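Local coordinates for hydrolase, haloacid dehalogenase-like family (Chlorobaculum tepidum, PDB 2HCF), which binds magnesium and is probably a hydrolase of the haloacid dehalogenase-like family, at residues A[14-19]-A[90-95]; A[53-58]-A[67-72]; A[151-156]-A[186-191]; A[177-182]-A[199-204]. One frame throughout, in Å; residues are numbered along the deposited sequence. Where two conformers were deposited one is given.

Contact 1 of 4, residues A[14-19]-A[90-95]; sequences TLLKVE and EDITLL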
# COMPACT_ATOMS: atom_id res chain seq x y z
N THR A 14 3.73 6.52 2.45
CA THR A 14 3.78 7.09 1.11
C THR A 14 2.73 8.18 0.94
O THR A 14 3.06 9.33 0.62
CB THR A 14 3.56 6.00 0.05
OG1 THR A 14 4.56 4.97 0.19
CG2 THR A 14 3.63 6.57 -1.35
N LEU A 15 1.47 7.83 1.16
CA LEU A 15 0.40 8.86 1.15
C LEU A 15 0.07 9.39 2.53
O LEU A 15 -0.29 10.55 2.69
CB LEU A 15 -0.86 8.27 0.54
CG LEU A 15 -0.75 7.72 -0.89
CD1 LEU A 15 -2.08 7.04 -1.28
CD2 LEU A 15 -0.43 8.85 -1.84
N LEU A 16 0.13 8.52 3.52
CA LEU A 16 -0.28 8.89 4.86
C LEU A 16 0.37 7.97 5.87
O LEU A 16 1.02 6.97 5.48
CB LEU A 16 -1.81 8.84 4.99
CG LEU A 16 -2.53 7.50 4.65
CD1 LEU A 16 -2.47 6.49 5.80
CD2 LEU A 16 -4.01 7.81 4.33
N LYS A 17 0.21 8.35 7.14
CA LYS A 17 0.56 7.53 8.29
C LYS A 17 -0.59 7.47 9.25
O LYS A 17 -1.43 8.37 9.29
CB LYS A 17 1.77 8.08 9.03
CG LYS A 17 3.04 7.93 8.21
CD LYS A 17 4.25 8.45 8.93
CE LYS A 17 5.47 8.30 8.00
NZ LYS A 17 6.72 8.83 8.60
N VAL A 18 -0.61 6.36 10.01
CA VAL A 18 -1.65 6.12 11.00
C VAL A 18 -1.03 6.05 12.37
O VAL A 18 0.08 5.59 12.53
CB VAL A 18 -2.40 4.80 10.75
CG1 VAL A 18 -3.69 4.75 11.63
CG2 VAL A 18 -2.78 4.68 9.28
N GLU A 19 -1.83 6.46 13.35
CA GLU A 19 -1.44 6.45 14.75
C GLU A 19 -1.26 4.99 15.24
O GLU A 19 -1.72 4.07 14.59
CB GLU A 19 -2.52 7.25 15.49
CG GLU A 19 -2.34 7.43 16.91
CD GLU A 19 -1.11 8.17 17.29
OE1 GLU A 19 -1.07 9.41 17.13
OE2 GLU A 19 -0.21 7.50 17.81
N GLU A 90 -8.24 12.18 13.28
CA GLU A 90 -7.06 12.58 14.06
C GLU A 90 -5.98 11.51 14.16
O GLU A 90 -4.85 11.81 14.59
CB GLU A 90 -7.49 13.01 15.45
CG GLU A 90 -8.32 14.30 15.47
CD GLU A 90 -9.78 14.15 15.02
OE1 GLU A 90 -10.32 13.02 15.04
OE2 GLU A 90 -10.40 15.18 14.64
N ASP A 91 -6.32 10.28 13.82
CA ASP A 91 -5.36 9.18 13.76
C ASP A 91 -4.56 9.16 12.45
O ASP A 91 -3.55 8.46 12.38
CB ASP A 91 -6.09 7.83 13.94
CG ASP A 91 -6.73 7.68 15.31
OD1 ASP A 91 -6.11 8.11 16.31
OD2 ASP A 91 -7.85 7.13 15.40
N ILE A 92 -4.99 9.92 11.44
CA ILE A 92 -4.37 9.88 10.10
C ILE A 92 -3.62 11.19 9.87
O ILE A 92 -4.13 12.29 10.10
CB ILE A 92 -5.44 9.66 8.94
CG1 ILE A 92 -6.36 8.46 9.21
CG2 ILE A 92 -4.77 9.49 7.58
CD1 ILE A 92 -5.67 7.10 9.33
N THR A 93 -2.40 11.07 9.39
CA THR A 93 -1.59 12.20 9.01
C THR A 93 -1.31 12.08 7.52
O THR A 93 -0.67 11.14 7.10
CB THR A 93 -0.25 12.12 9.77
OG1 THR A 93 -0.51 12.31 11.16
CG2 THR A 93 0.75 13.16 9.27
N LEU A 94 -1.84 13.01 6.73
CA LEU A 94 -1.51 13.08 5.31
C LEU A 94 -0.05 13.59 5.13
O LEU A 94 0.35 14.56 5.76
CB LEU A 94 -2.54 13.99 4.62
CG LEU A 94 -2.90 13.67 3.17
CD1 LEU A 94 -3.73 12.41 3.11
CD2 LEU A 94 -3.64 14.80 2.51
N LEU A 95 0.75 12.92 4.31
CA LEU A 95 2.15 13.31 4.14
C LEU A 95 2.30 14.53 3.25
O LEU A 95 1.31 14.97 2.63
CB LEU A 95 2.94 12.11 3.64
CG LEU A 95 2.90 10.98 4.66
CD1 LEU A 95 3.77 9.81 4.19
CD2 LEU A 95 3.36 11.45 6.04
O HOH W 1 -1.21 9.85 12.22
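Lys17 and Thr93 face each other as the hydrogen-bonded pair of a two-stranded antiparallel sheet, and each satisfies both backbone polar groups on the other. Lys17 N donates to Thr93 O at 2.9 Å, in the carbonyl plane, and Thr93 N returns a nearly straight bond to Lys17 O. The pairing runs past the strands at both ends. Glu19 N reaches Asp91 O at 2.8 Å, though the N-H is bent to 138°, while Leu95 N meets Leu15 O at 3.1 Å, the donor standing 37° out of the carbonyl plane. A water adds a second donor to two of these carbonyls: it donates to Asp91 O at 2.7 Å and, over a longer reach, to Lys17 O, and it also bonds Thr93 OG1. Two side chains find partners outside the segments, Asp91 OD2 with Arg88 N and Thr14 OG1 with Asp10 OD2.

Leu16, Val18, Ile92 and Leu94 share the other, apolar face. The two branches of Ile92 divide the work. CG2, anti to the backbone N, lies 3.7 Å from Leu16 CD2, whereas CD1 runs alongside Val18 and touches its CG2 at 3.8 Å. This face packs on helix 121-129 through Leu128 and Lys127. Leu95 brings its CG to 3.8 Å from Leu16 CA.

The short antiparallel pair, with helices inserted between its strands and Thr14 just after the two metal-binding aspartates, fits the flap that follows the DxDx(T/V) motif in haloacid dehalogenase-like proteins, consistent with a cap inserted between the flap strands, as in relatives.

Contact 2 of 4, residues A[53-58]-A[67-72]; sequences IIYEVL and EIADKF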
# COMPACT_ATOMS: atom_id res chain seq x y z
N ILE A 53 1.42 -10.55 7.75
CA ILE A 53 1.63 -10.09 9.11
C ILE A 53 0.88 -11.01 10.09
O ILE A 53 1.42 -11.37 11.12
CB ILE A 53 1.17 -8.63 9.31
CG1 ILE A 53 2.07 -7.68 8.48
CG2 ILE A 53 1.24 -8.26 10.79
CD1 ILE A 53 1.50 -6.24 8.39
N ILE A 54 -0.36 -11.39 9.74
CA ILE A 54 -1.17 -12.27 10.57
C ILE A 54 -0.49 -13.60 10.72
O ILE A 54 -0.37 -14.09 11.84
CB ILE A 54 -2.61 -12.42 10.03
CG1 ILE A 54 -3.32 -11.07 10.16
CG2 ILE A 54 -3.37 -13.55 10.74
CD1 ILE A 54 -4.71 -10.99 9.50
N TYR A 55 -0.01 -14.17 9.62
CA TYR A 55 0.70 -15.46 9.69
C TYR A 55 1.98 -15.36 10.51
O TYR A 55 2.28 -16.27 11.28
CB TYR A 55 0.98 -16.06 8.28
CG TYR A 55 -0.22 -16.80 7.68
CD1 TYR A 55 -0.45 -18.15 7.95
CD2 TYR A 55 -1.12 -16.15 6.85
CE1 TYR A 55 -1.55 -18.81 7.42
CE2 TYR A 55 -2.21 -16.80 6.30
CZ TYR A 55 -2.43 -18.13 6.60
OH TYR A 55 -3.54 -18.75 6.05
N GLU A 56 2.73 -14.28 10.35
CA GLU A 56 4.00 -14.13 11.03
C GLU A 56 3.82 -14.03 12.54
O GLU A 56 4.36 -14.83 13.26
CB GLU A 56 4.82 -12.94 10.50
CG GLU A 56 6.20 -12.85 11.18
CD GLU A 56 7.21 -11.96 10.46
OE1 GLU A 56 6.91 -11.42 9.36
OE2 GLU A 56 8.33 -11.80 11.00
N VAL A 57 3.02 -13.09 13.01
CA VAL A 57 2.91 -12.89 14.47
C VAL A 57 2.31 -14.08 15.22
O VAL A 57 2.66 -14.33 16.39
CB VAL A 57 2.15 -11.58 14.79
CG1 VAL A 57 2.80 -10.40 14.06
CG2 VAL A 57 0.70 -11.70 14.43
N LEU A 58 1.41 -14.82 14.56
CA LEU A 58 0.83 -16.04 15.10
C LEU A 58 1.77 -17.21 15.01
O LEU A 58 1.90 -18.00 15.96
CB LEU A 58 -0.50 -16.38 14.42
CG LEU A 58 -1.61 -15.33 14.69
CD1 LEU A 58 -2.88 -15.68 13.94
CD2 LEU A 58 -1.88 -15.20 16.17
N GLU A 67 -3.71 -24.02 11.14
CA GLU A 67 -4.51 -23.48 12.27
C GLU A 67 -4.82 -21.98 12.11
O GLU A 67 -5.93 -21.51 12.39
CB GLU A 67 -3.75 -23.75 13.57
CG GLU A 67 -4.41 -23.26 14.83
CD GLU A 67 -3.55 -23.47 16.08
OE1 GLU A 67 -2.40 -23.99 15.96
OE2 GLU A 67 -4.03 -23.11 17.18
N ILE A 68 -3.83 -21.23 11.65
CA ILE A 68 -4.04 -19.83 11.36
C ILE A 68 -5.05 -19.69 10.23
O ILE A 68 -6.00 -18.92 10.34
CB ILE A 68 -2.72 -19.13 10.99
CG1 ILE A 68 -1.75 -19.19 12.17
CG2 ILE A 68 -2.99 -17.65 10.57
CD1 ILE A 68 -0.31 -19.06 11.78
N ALA A 69 -4.85 -20.45 9.15
CA ALA A 69 -5.72 -20.42 7.97
C ALA A 69 -7.18 -20.69 8.29
O ALA A 69 -8.08 -20.06 7.72
CB ALA A 69 -5.24 -21.45 6.95
N ASP A 70 -7.43 -21.61 9.21
CA ASP A 70 -8.78 -21.98 9.58
C ASP A 70 -9.65 -20.82 10.05
O ASP A 70 -10.86 -20.84 9.84
CB ASP A 70 -8.78 -23.05 10.68
CG ASP A 70 -10.16 -23.65 10.90
OD1 ASP A 70 -10.74 -24.18 9.94
OD2 ASP A 70 -10.67 -23.60 12.03
N LYS A 71 -9.06 -19.84 10.73
CA LYS A 71 -9.82 -18.70 11.22
C LYS A 71 -9.38 -17.37 10.59
O LYS A 71 -9.76 -16.32 11.05
CB LYS A 71 -9.70 -18.58 12.73
CG LYS A 71 -10.20 -19.79 13.53
CD LYS A 71 -10.18 -19.43 15.02
CE LYS A 71 -10.59 -20.55 15.94
NZ LYS A 71 -10.17 -20.31 17.40
N PHE A 72 -8.58 -17.45 9.54
CA PHE A 72 -8.01 -16.25 8.92
C PHE A 72 -9.09 -15.26 8.48
O PHE A 72 -9.03 -14.07 8.82
CB PHE A 72 -7.10 -16.63 7.73
CG PHE A 72 -6.48 -15.45 7.06
CD1 PHE A 72 -7.17 -14.75 6.07
CD2 PHE A 72 -5.22 -15.01 7.42
CE1 PHE A 72 -6.62 -13.65 5.43
CE2 PHE A 72 -4.67 -13.90 6.78
CZ PHE A 72 -5.38 -13.23 5.77
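Tyr55 and Ile68 meet where helices 50-59 and 65-86 come together, their local axes 10.5 Å apart and running at 136° to each other, about midway between perpendicular and antiparallel. Ile68 is central. Its CG2 sits over one face of the Tyr55 ring, 3.8 Å from the centroid and 20° off the normal, a CH-pi contact displaced toward the CD1-CE1 side. The other branch turns to Leu58, where Ile68 CD1 reaches Leu58 CB at 3.8 Å. Phe72 swings its ring away from its own backbone N and out toward helix 50-59, bringing its CD2 within 3.7 Å of Tyr55 CE2. The two rings are nearly parallel (22°) but offset, with centroids 5.6 Å apart, so there is little overlap. Ile54 closes the row by laying CD1 against Phe72 CE2 at 4.0 Å. At the outer rim the Tyr55 hydroxyl rests on Ala69, OH to CB 3.3 Å, and Arg65 adds a cation-pi contact to the same ring. Tyr34, from helix 21-34, touches Leu58 and bonds Ile68 O.

Cohesion between these two segments, probably part of the helical cap inserted between strands 16-18 and 92-94, therefore comes from dispersion and ring contacts without a direct polar bond, and their mutual placement probably rests mainly on shape fit.

Contact 3 of 4, residues A[151-156]-A[186-191]; sequences ELPHIA and ARELDA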
# COMPACT_ATOMS: atom_id res chain seq x y z
N GLU A 151 3.08 -10.70 -6.18
CA GLU A 151 1.94 -11.08 -7.02
C GLU A 151 1.08 -9.87 -7.43
O GLU A 151 0.44 -9.90 -8.48
CB GLU A 151 1.07 -12.11 -6.29
CG GLU A 151 1.82 -13.41 -5.98
CD GLU A 151 0.98 -14.43 -5.23
OE1 GLU A 151 -0.27 -14.49 -5.45
OE2 GLU A 151 1.57 -15.18 -4.41
N LEU A 152 1.09 -8.81 -6.61
CA LEU A 152 0.20 -7.65 -6.82
C LEU A 152 0.33 -6.83 -8.12
O LEU A 152 -0.68 -6.43 -8.69
CB LEU A 152 0.29 -6.71 -5.62
CG LEU A 152 -0.24 -7.17 -4.25
CD1 LEU A 152 -0.59 -5.96 -3.39
CD2 LEU A 152 -1.41 -8.12 -4.35
N PRO A 153 1.56 -6.57 -8.60
CA PRO A 153 1.72 -5.78 -9.83
C PRO A 153 1.01 -6.44 -11.02
O PRO A 153 0.41 -5.78 -11.82
CB PRO A 153 3.23 -5.80 -10.07
CG PRO A 153 3.81 -6.13 -8.79
CD PRO A 153 2.86 -6.99 -8.07
N HIS A 154 1.13 -7.76 -11.13
CA HIS A 154 0.49 -8.49 -12.21
C HIS A 154 -1.00 -8.33 -12.15
O HIS A 154 -1.62 -8.00 -13.14
CB HIS A 154 0.84 -9.95 -12.12
CG HIS A 154 2.31 -10.22 -12.19
ND1 HIS A 154 3.04 -10.07 -13.35
CD2 HIS A 154 3.18 -10.65 -11.24
CE1 HIS A 154 4.29 -10.40 -13.12
NE2 HIS A 154 4.41 -10.77 -11.85
N ILE A 155 -1.56 -8.51 -10.96
CA ILE A 155 -2.99 -8.37 -10.72
C ILE A 155 -3.49 -6.95 -11.05
O ILE A 155 -4.48 -6.79 -11.75
CB ILE A 155 -3.33 -8.73 -9.25
CG1 ILE A 155 -3.16 -10.23 -9.02
CG2 ILE A 155 -4.76 -8.22 -8.83
CD1 ILE A 155 -3.30 -10.66 -7.57
N ALA A 156 -2.79 -5.93 -10.54
CA ALA A 156 -3.10 -4.55 -10.88
C ALA A 156 -2.97 -4.28 -12.37
O ALA A 156 -3.80 -3.61 -12.92
CB ALA A 156 -2.24 -3.59 -10.10
N ALA A 186 8.02 -3.74 -8.12
CA ALA A 186 8.04 -3.09 -9.43
C ALA A 186 8.85 -3.87 -10.46
O ALA A 186 8.56 -3.83 -11.65
CB ALA A 186 8.57 -1.69 -9.30
N ARG A 187 9.87 -4.57 -10.00
CA ARG A 187 10.72 -5.34 -10.90
C ARG A 187 9.94 -6.46 -11.60
O ARG A 187 10.31 -6.89 -12.70
CB ARG A 187 11.90 -5.97 -10.14
CG ARG A 187 12.78 -4.97 -9.34
CD ARG A 187 13.95 -5.70 -8.64
NE ARG A 187 14.60 -4.83 -7.64
CZ ARG A 187 15.11 -5.23 -6.47
NH1 ARG A 187 15.08 -6.51 -6.07
NH2 ARG A 187 15.68 -4.33 -5.68
N GLU A 188 8.83 -6.90 -10.99
CA GLU A 188 7.95 -7.90 -11.60
C GLU A 188 7.48 -7.53 -13.00
O GLU A 188 7.33 -8.40 -13.85
CB GLU A 188 6.73 -8.13 -10.72
CG GLU A 188 7.07 -8.82 -9.42
CD GLU A 188 7.54 -10.24 -9.65
OE1 GLU A 188 6.89 -10.99 -10.41
OE2 GLU A 188 8.57 -10.64 -9.07
N LEU A 189 7.28 -6.24 -13.25
CA LEU A 189 6.79 -5.79 -14.55
C LEU A 189 7.83 -5.00 -15.32
O LEU A 189 7.50 -4.41 -16.35
CB LEU A 189 5.60 -4.88 -14.32
CG LEU A 189 4.40 -5.43 -13.56
CD1 LEU A 189 3.37 -4.31 -13.51
CD2 LEU A 189 3.82 -6.68 -14.21
N ASP A 190 9.08 -5.02 -14.83
CA ASP A 190 10.13 -4.08 -15.26
C ASP A 190 9.58 -2.64 -15.26
O ASP A 190 9.89 -1.84 -16.14
CB ASP A 190 10.70 -4.45 -16.63
CG ASP A 190 11.97 -3.66 -16.98
OD1 ASP A 190 12.64 -3.14 -16.07
OD2 ASP A 190 12.31 -3.57 -18.19
N ALA A 191 8.79 -2.32 -14.24
CA ALA A 191 8.15 -1.00 -14.17
C ALA A 191 9.11 0.05 -13.62
O ALA A 191 10.19 -0.28 -13.12
CB ALA A 191 6.93 -1.07 -13.34
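Pro153 and Leu189 make the close-packed half of this contact: Pro153 CB lies 3.7 Å from Leu189 CG, and the CD1 branch of the leucine settles at the same distance from Pro153 O. The other methyl, CD2, passes on to His154 and comes within 3.6 Å of ND1, approaching the ring obliquely. One leucine thus spans two consecutive residues of helix 152-164, its two branches parted between proline and histidine. Behind it Leu189 also touches Ile173 of strand 173-177, which carries this inner part toward the central sheet.

Segment 186-191 takes in the C-terminal end of helix 180-187 and the turn after it, a Schellman motif. Asp190, with positive phi, is the C-prime residue; Ala191 N returns to Ala186 O at 3.0 Å and Asp190 N bonds Arg187 O. Ala186 O also accepts from Leu189 N, the two donors arriving from opposite faces of its plane. Here the turn leads into strand 192-196 of the parallel, Rossmann-like sheet, one helix-to-strand connection of the haloacid dehalogenase-like fold.

Between the two halves, Pro153 CG stands 4.0 Å from Glu188 CB. Toward solvent the contact is sparser and polar, and a single hydrogen bond links the two segments there. His154 NE2 donates to Glu188 OE1 at 2.9 Å, N-H to acceptor 158°. The oxygen lies in the ring plane and offers its anti lone pair, while the carboxylate is turned 78° from the ring. Glu188 reaches there by bending at chi2 (-67°), which brings the acid to the NE2 edge of exposed His154.

Contact 4 of 4, residues A[177-182]-A[199-204]; sequences GDTEHD and GNFTME. With MG (magnesium ion), chain B.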
# COMPACT_ATOMS: atom_id res chain seq x y z
N GLY A 177 6.30 3.88 -3.72
CA GLY A 177 6.28 3.54 -2.30
C GLY A 177 7.53 3.92 -1.51
O GLY A 177 8.45 4.52 -2.04
N ASP A 178 7.56 3.49 -0.24
CA ASP A 178 8.54 3.94 0.76
C ASP A 178 9.49 2.88 1.31
O ASP A 178 10.26 3.20 2.22
CB ASP A 178 7.79 4.60 1.92
CG ASP A 178 6.99 3.58 2.76
OD1 ASP A 178 6.10 2.93 2.16
OD2 ASP A 178 7.25 3.45 4.01
N THR A 179 9.45 1.64 0.79
CA THR A 179 10.30 0.54 1.29
C THR A 179 10.91 -0.27 0.18
O THR A 179 10.54 -0.17 -0.99
CB THR A 179 9.52 -0.47 2.18
OG1 THR A 179 8.85 -1.45 1.35
CG2 THR A 179 8.50 0.26 3.06
N GLU A 180 11.85 -1.14 0.58
CA GLU A 180 12.44 -2.07 -0.37
C GLU A 180 11.39 -2.96 -1.05
O GLU A 180 11.60 -3.41 -2.16
CB GLU A 180 13.46 -2.96 0.33
CG GLU A 180 12.87 -3.95 1.27
CD GLU A 180 13.92 -4.82 1.96
OE1 GLU A 180 14.69 -5.48 1.23
OE2 GLU A 180 13.97 -4.84 3.21
N HIS A 181 10.26 -3.19 -0.38
CA HIS A 181 9.23 -4.09 -0.91
C HIS A 181 8.50 -3.46 -2.09
O HIS A 181 8.13 -4.14 -3.05
CB HIS A 181 8.27 -4.50 0.19
CG HIS A 181 8.96 -5.08 1.38
ND1 HIS A 181 9.81 -6.17 1.28
CD2 HIS A 181 8.98 -4.70 2.67
CE1 HIS A 181 10.28 -6.45 2.48
NE2 HIS A 181 9.78 -5.59 3.35
N ASP A 182 8.28 -2.15 -2.01
CA ASP A 182 7.75 -1.39 -3.10
C ASP A 182 8.69 -1.45 -4.31
O ASP A 182 8.28 -1.76 -5.43
CB ASP A 182 7.51 0.04 -2.66
CG ASP A 182 6.59 0.10 -1.46
OD1 ASP A 182 5.38 -0.03 -1.67
OD2 ASP A 182 7.07 0.22 -0.31
N GLY A 199 8.95 7.07 4.95
CA GLY A 199 8.61 6.04 5.92
C GLY A 199 9.75 5.85 6.88
O GLY A 199 10.44 6.83 7.27
N ASN A 200 10.00 4.60 7.24
CA ASN A 200 11.03 4.30 8.21
C ASN A 200 12.42 4.07 7.61
O ASN A 200 13.33 3.74 8.34
CB ASN A 200 10.58 3.13 9.09
CG ASN A 200 9.32 3.46 9.85
OD1 ASN A 200 9.10 4.60 10.23
ND2 ASN A 200 8.46 2.48 10.04
N PHE A 201 12.59 4.31 6.31
CA PHE A 201 13.87 4.01 5.62
C PHE A 201 14.40 5.26 4.96
O PHE A 201 13.67 5.97 4.27
CB PHE A 201 13.72 2.87 4.62
CG PHE A 201 13.08 1.68 5.23
CD1 PHE A 201 13.84 0.77 5.97
CD2 PHE A 201 11.70 1.52 5.17
CE1 PHE A 201 13.23 -0.29 6.61
CE2 PHE A 201 11.09 0.47 5.80
CZ PHE A 201 11.84 -0.44 6.53
N THR A 202 15.66 5.54 5.20
CA THR A 202 16.30 6.75 4.67
C THR A 202 16.61 6.58 3.17
O THR A 202 16.59 5.47 2.64
CB THR A 202 17.61 7.01 5.40
OG1 THR A 202 18.51 5.92 5.16
CG2 THR A 202 17.37 7.14 6.90
N MSE A 203 16.95 7.69 2.50
CA MSE A 203 17.40 7.65 1.11
C MSE A 203 18.60 6.74 0.98
O MSE A 203 18.69 5.95 0.05
CB MSE A 203 17.71 9.06 0.60
CG MSE A 203 16.48 9.92 0.60
SE MSE A 203 16.77 11.61 -0.32
CE MSE A 203 17.99 12.34 0.96
N GLU A 204 19.53 6.83 1.93
CA GLU A 204 20.72 5.97 1.89
C GLU A 204 20.33 4.51 1.94
O GLU A 204 20.89 3.71 1.23
CB GLU A 204 21.68 6.26 3.03
CG GLU A 204 22.61 7.41 2.72
CD GLU A 204 23.79 7.52 3.69
OE1 GLU A 204 23.99 6.58 4.52
OE2 GLU A 204 24.48 8.58 3.60
MG MG B . 4.44 1.73 2.64
O HOH W 2 10.98 5.44 3.89
O HOH W 3 8.11 2.68 6.46
O HOH W 4 5.48 1.50 4.62
O HOH W 5 5.14 0.12 1.54
O HOH W 6 2.96 0.34 3.26
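Asp178 OD2 is gripped by two waters at 2.7 Å each, and one of them ties it to the facing segment: water 3 donates to the carboxylate and accepts from Asn200 N. The other, water 4, is itself a magnesium ligand. The second oxygen of the same group, OD1, binds the magnesium directly at 2.1 Å, so one carboxylate serves the metal both at first hand and through water. Its chi1 of 70° places CG between the backbone N and carbonyl carbon, turning OD2 to within 3.5 Å of Gly199 CA.

Three waters belong to the metal shell, and Asp10 and Asp12 complete it. This site lies at the C-terminal ends of parallel strands in the Rossmann-like haloacid dehalogenase fold, with Asp178 just past strand 173-177. The loop after it starts helix 180-187 with a capping box. Thr179 OG1 accepts from His181 N at 2.8 Å, and Asp182 OD2 takes both Thr179 N and Thr179 OG1, from opposite faces of its plane. That oxygen also accepts from water 5 of the metal shell, while Asp182 OD1 forms a salt bridge with Arg149.

Farther along, water 2 spans the backbones, donating to Asp178 O and accepting from Gly199 N and Phe201 N. The Phe201 ring turns its edge to Asp178 O, CD2 3.7 Å away, and its CE2 touches Thr179 CG2 at 3.8 Å.

How the contacts relate
Contacts 1 and 4 meet beside the magnesium: Thr14 OG1 lies 3.2 Å from Asp178 OD1, joining the two-stranded sheet to the loop that binds the metal. Contacts 3 and 4 both use helix 180-187, one at its C-terminal and the other at its N-terminal end. Contact 2, nested along the chain inside the loop closed by contact 1, is the most peripheral, its centre about 20 Å from that of the chain; the others lie at about 12 to 13 Å, contact 4 on the metal site. All are partly buried, but chemistry differs: backbone bonds in contact 1, apolar and ring packing in contact 2, one polar bond beside apolar packing in contact 3, metal coordination and water bridges in contact 4.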